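Local coordinates for endoglucanase (Uncultured bacterium, PDB 3X17), which probably hydrolyses internal beta-1,4-glucosidic bonds of cellulose, as a family 9 endoglucanase carrying an N-terminal Ig-like domain, at residues Leu168-Gly173 and Leu230-Arg235. Residues are numbered along the deposited sequence; the frame is centred on the assembly and turned at random.
Sequences LEATGG and LEWLFR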
loop_
_atom_site.group_PDB
_atom_site.type_symbol
_atom_site.label_atom_id
_atom_site.label_comp_id
_atom_site.label_asym_id
_atom_site.label_seq_id
_atom_site.Cartn_x
_atom_site.Cartn_y
_atom_site.Cartn_z
ATOM N N LEU A 168 9.179 15.490 24.330
ATOM C CA LEU A 168 8.330 16.094 23.291
ATOM C C LEU A 168 6.989 15.422 23.366
ATOM O O LEU A 168 6.926 14.212 23.544
ATOM C CB LEU A 168 8.902 15.793 21.893
ATOM C CG LEU A 168 10.117 16.623 21.499
ATOM C CD1 LEU A 168 10.157 16.741 19.958
ATOM C CD2 LEU A 168 10.097 18.010 22.167
ATOM N N GLU A 169 5.916 16.168 23.118
ATOM C CA GLU A 169 4.639 15.510 22.981
ATOM C C GLU A 169 4.440 15.047 21.548
ATOM O O GLU A 169 4.089 15.846 20.669
ATOM C CB GLU A 169 3.471 16.390 23.439
ATOM C CG GLU A 169 2.176 15.562 23.493
ATOM C CD GLU A 169 1.081 16.224 24.283
ATOM O OE1 GLU A 169 1.316 16.531 25.462
ATOM O OE2 GLU A 169 -0.037 16.379 23.749
ATOM N N ALA A 170 4.714 13.770 21.310
ATOM C CA ALA A 170 4.769 13.210 19.956
ATOM C C ALA A 170 4.012 11.906 20.038
ATOM O O ALA A 170 4.380 10.886 19.491
ATOM C CB ALA A 170 6.227 12.977 19.528
ATOM N N THR A 171 2.985 11.955 20.820
ATOM C CA THR A 171 2.082 10.866 20.986
ATOM C C THR A 171 1.184 10.728 19.736
ATOM O O THR A 171 1.167 11.595 18.949
ATOM C CB THR A 171 1.308 11.151 22.278
ATOM O OG1 THR A 171 0.726 9.963 22.753
ATOM C CG2 THR A 171 0.281 12.185 22.073
ATOM N N GLY A 172 0.472 9.628 19.565
ATOM C CA GLY A 172 -0.482 9.465 18.444
ATOM C C GLY A 172 0.165 8.813 17.221
ATOM O O GLY A 172 1.196 8.159 17.347
ATOM N N GLY A 173 -0.382 9.062 16.028
ATOM C CA GLY A 173 0.119 8.410 14.811
ATOM C C GLY A 173 -0.214 6.927 14.718
ATOM O O GLY A 173 -1.083 6.422 15.456
ATOM N N LEU A 230 -1.498 12.812 10.068
ATOM C CA LEU A 230 -0.895 14.113 9.799
ATOM C C LEU A 230 -0.683 14.921 11.078
ATOM O O LEU A 230 0.282 15.703 11.180
ATOM C CB LEU A 230 -1.773 14.907 8.843
ATOM C CG LEU A 230 -1.925 14.277 7.448
ATOM C CD1 LEU A 230 -2.768 15.220 6.629
ATOM C CD2 LEU A 230 -0.526 14.129 6.838
ATOM N N GLU A 231 -1.611 14.766 12.028
ATOM C CA GLU A 231 -1.491 15.438 13.331
ATOM C C GLU A 231 -0.291 14.956 14.144
ATOM O O GLU A 231 0.381 15.748 14.825
ATOM C CB GLU A 231 -2.799 15.328 14.111
ATOM C CG GLU A 231 -3.835 16.276 13.520
ATOM C CD GLU A 231 -5.147 16.360 14.293
ATOM O OE1 GLU A 231 -5.569 15.336 14.878
ATOM O OE2 GLU A 231 -5.813 17.432 14.215
ATOM N N TRP A 232 0.055 13.693 13.956
ATOM C CA TRP A 232 1.310 13.174 14.476
ATOM C C TRP A 232 2.540 13.751 13.812
ATOM O O TRP A 232 3.485 14.132 14.490
ATOM C CB TRP A 232 1.347 11.657 14.411
ATOM C CG TRP A 232 2.584 11.160 15.023
ATOM C CD1 TRP A 232 2.942 11.258 16.340
ATOM C CD2 TRP A 232 3.716 10.604 14.341
ATOM N NE1 TRP A 232 4.192 10.729 16.528
ATOM C CE2 TRP A 232 4.712 10.371 15.314
ATOM C CE3 TRP A 232 3.953 10.205 13.025
ATOM C CZ2 TRP A 232 5.930 9.794 15.005
ATOM C CZ3 TRP A 232 5.182 9.634 12.715
ATOM C CH2 TRP A 232 6.157 9.454 13.701
ATOM N N LEU A 233 2.521 13.864 12.481
ATOM C CA LEU A 233 3.524 14.662 11.770
ATOM C C LEU A 233 3.747 16.079 12.335
ATOM O O LEU A 233 4.898 16.527 12.431
ATOM C CB LEU A 233 3.226 14.732 10.257
ATOM C CG LEU A 233 3.239 13.424 9.448
ATOM C CD1 LEU A 233 3.237 13.712 7.923
ATOM C CD2 LEU A 233 4.443 12.488 9.839
ATOM N N PHE A 234 2.667 16.816 12.630
ATOM C CA PHE A 234 2.812 18.115 13.283
ATOM C C PHE A 234 3.691 18.001 14.548
ATOM O O PHE A 234 4.580 18.827 14.765
ATOM C CB PHE A 234 1.451 18.740 13.665
ATOM C CG PHE A 234 0.591 19.121 12.484
ATOM C CD1 PHE A 234 1.150 19.686 11.332
ATOM C CD2 PHE A 234 -0.796 18.997 12.565
ATOM C CE1 PHE A 234 0.339 20.017 10.239
ATOM C CE2 PHE A 234 -1.621 19.429 11.517
ATOM C CZ PHE A 234 -1.052 19.918 10.345
ATOM N N ARG A 235 3.439 16.986 15.374
ATOM C CA ARG A 235 4.164 16.858 16.659
ATOM C C ARG A 235 5.624 16.494 16.394
ATOM O O ARG A 235 6.475 16.652 17.273
ATOM C CB ARG A 235 3.490 15.827 17.570
ATOM C CG ARG A 235 1.977 16.087 17.842
ATOM C CD ARG A 235 1.295 14.916 18.584
ATOM N NE ARG A 235 -0.154 15.109 18.634
ATOM C CZ ARG A 235 -1.075 14.406 17.944
ATOM N NH1 ARG A 235 -0.785 13.257 17.318
ATOM N NH2 ARG A 235 -2.336 14.805 17.980
HETATM O O HOH W 1 -2.284 11.232 15.948
#
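W232 and R235, one turn apart on helix 221-235 of the (alpha/alpha)6 barrel, reach into the backbone of the loop 168-173, where G173 makes a backbone hydrogen bond with the zinc ligand C132. W232 packs tightly. A chi1 of -176°, which sets CG beside the carbonyl carbon, lays the pyrrole edge of W232 along the loop, from G173 to A170. W232 NE1 donates to A170 O at 3.0 Å, a bent bond of 143°. The oxygen is almost in the ring plane, whereas NE1 stands well above the carbonyl plane; K182 also donates to this oxygen. G172 O sits over one indole face, and G173 CA lies 3.5 Å from W232 CB. Glycine suits both positions: a CB on G173 would strike W232 CG, one on G172 would strike R235 NH1, and both have positive phi. A leucine in place of W232 would probably leave A170 O without its indole donor and G172 O without a ring beneath it. The R235 side is looser and partly exposed. R235 CB lies 3.2 Å from E169 O, and the chain runs on extended from CG to NE. NH1 makes a weak, 130° bond to T171 O, and one water accepts from both R235 NH1 and G173 N, each at 2.9 Å.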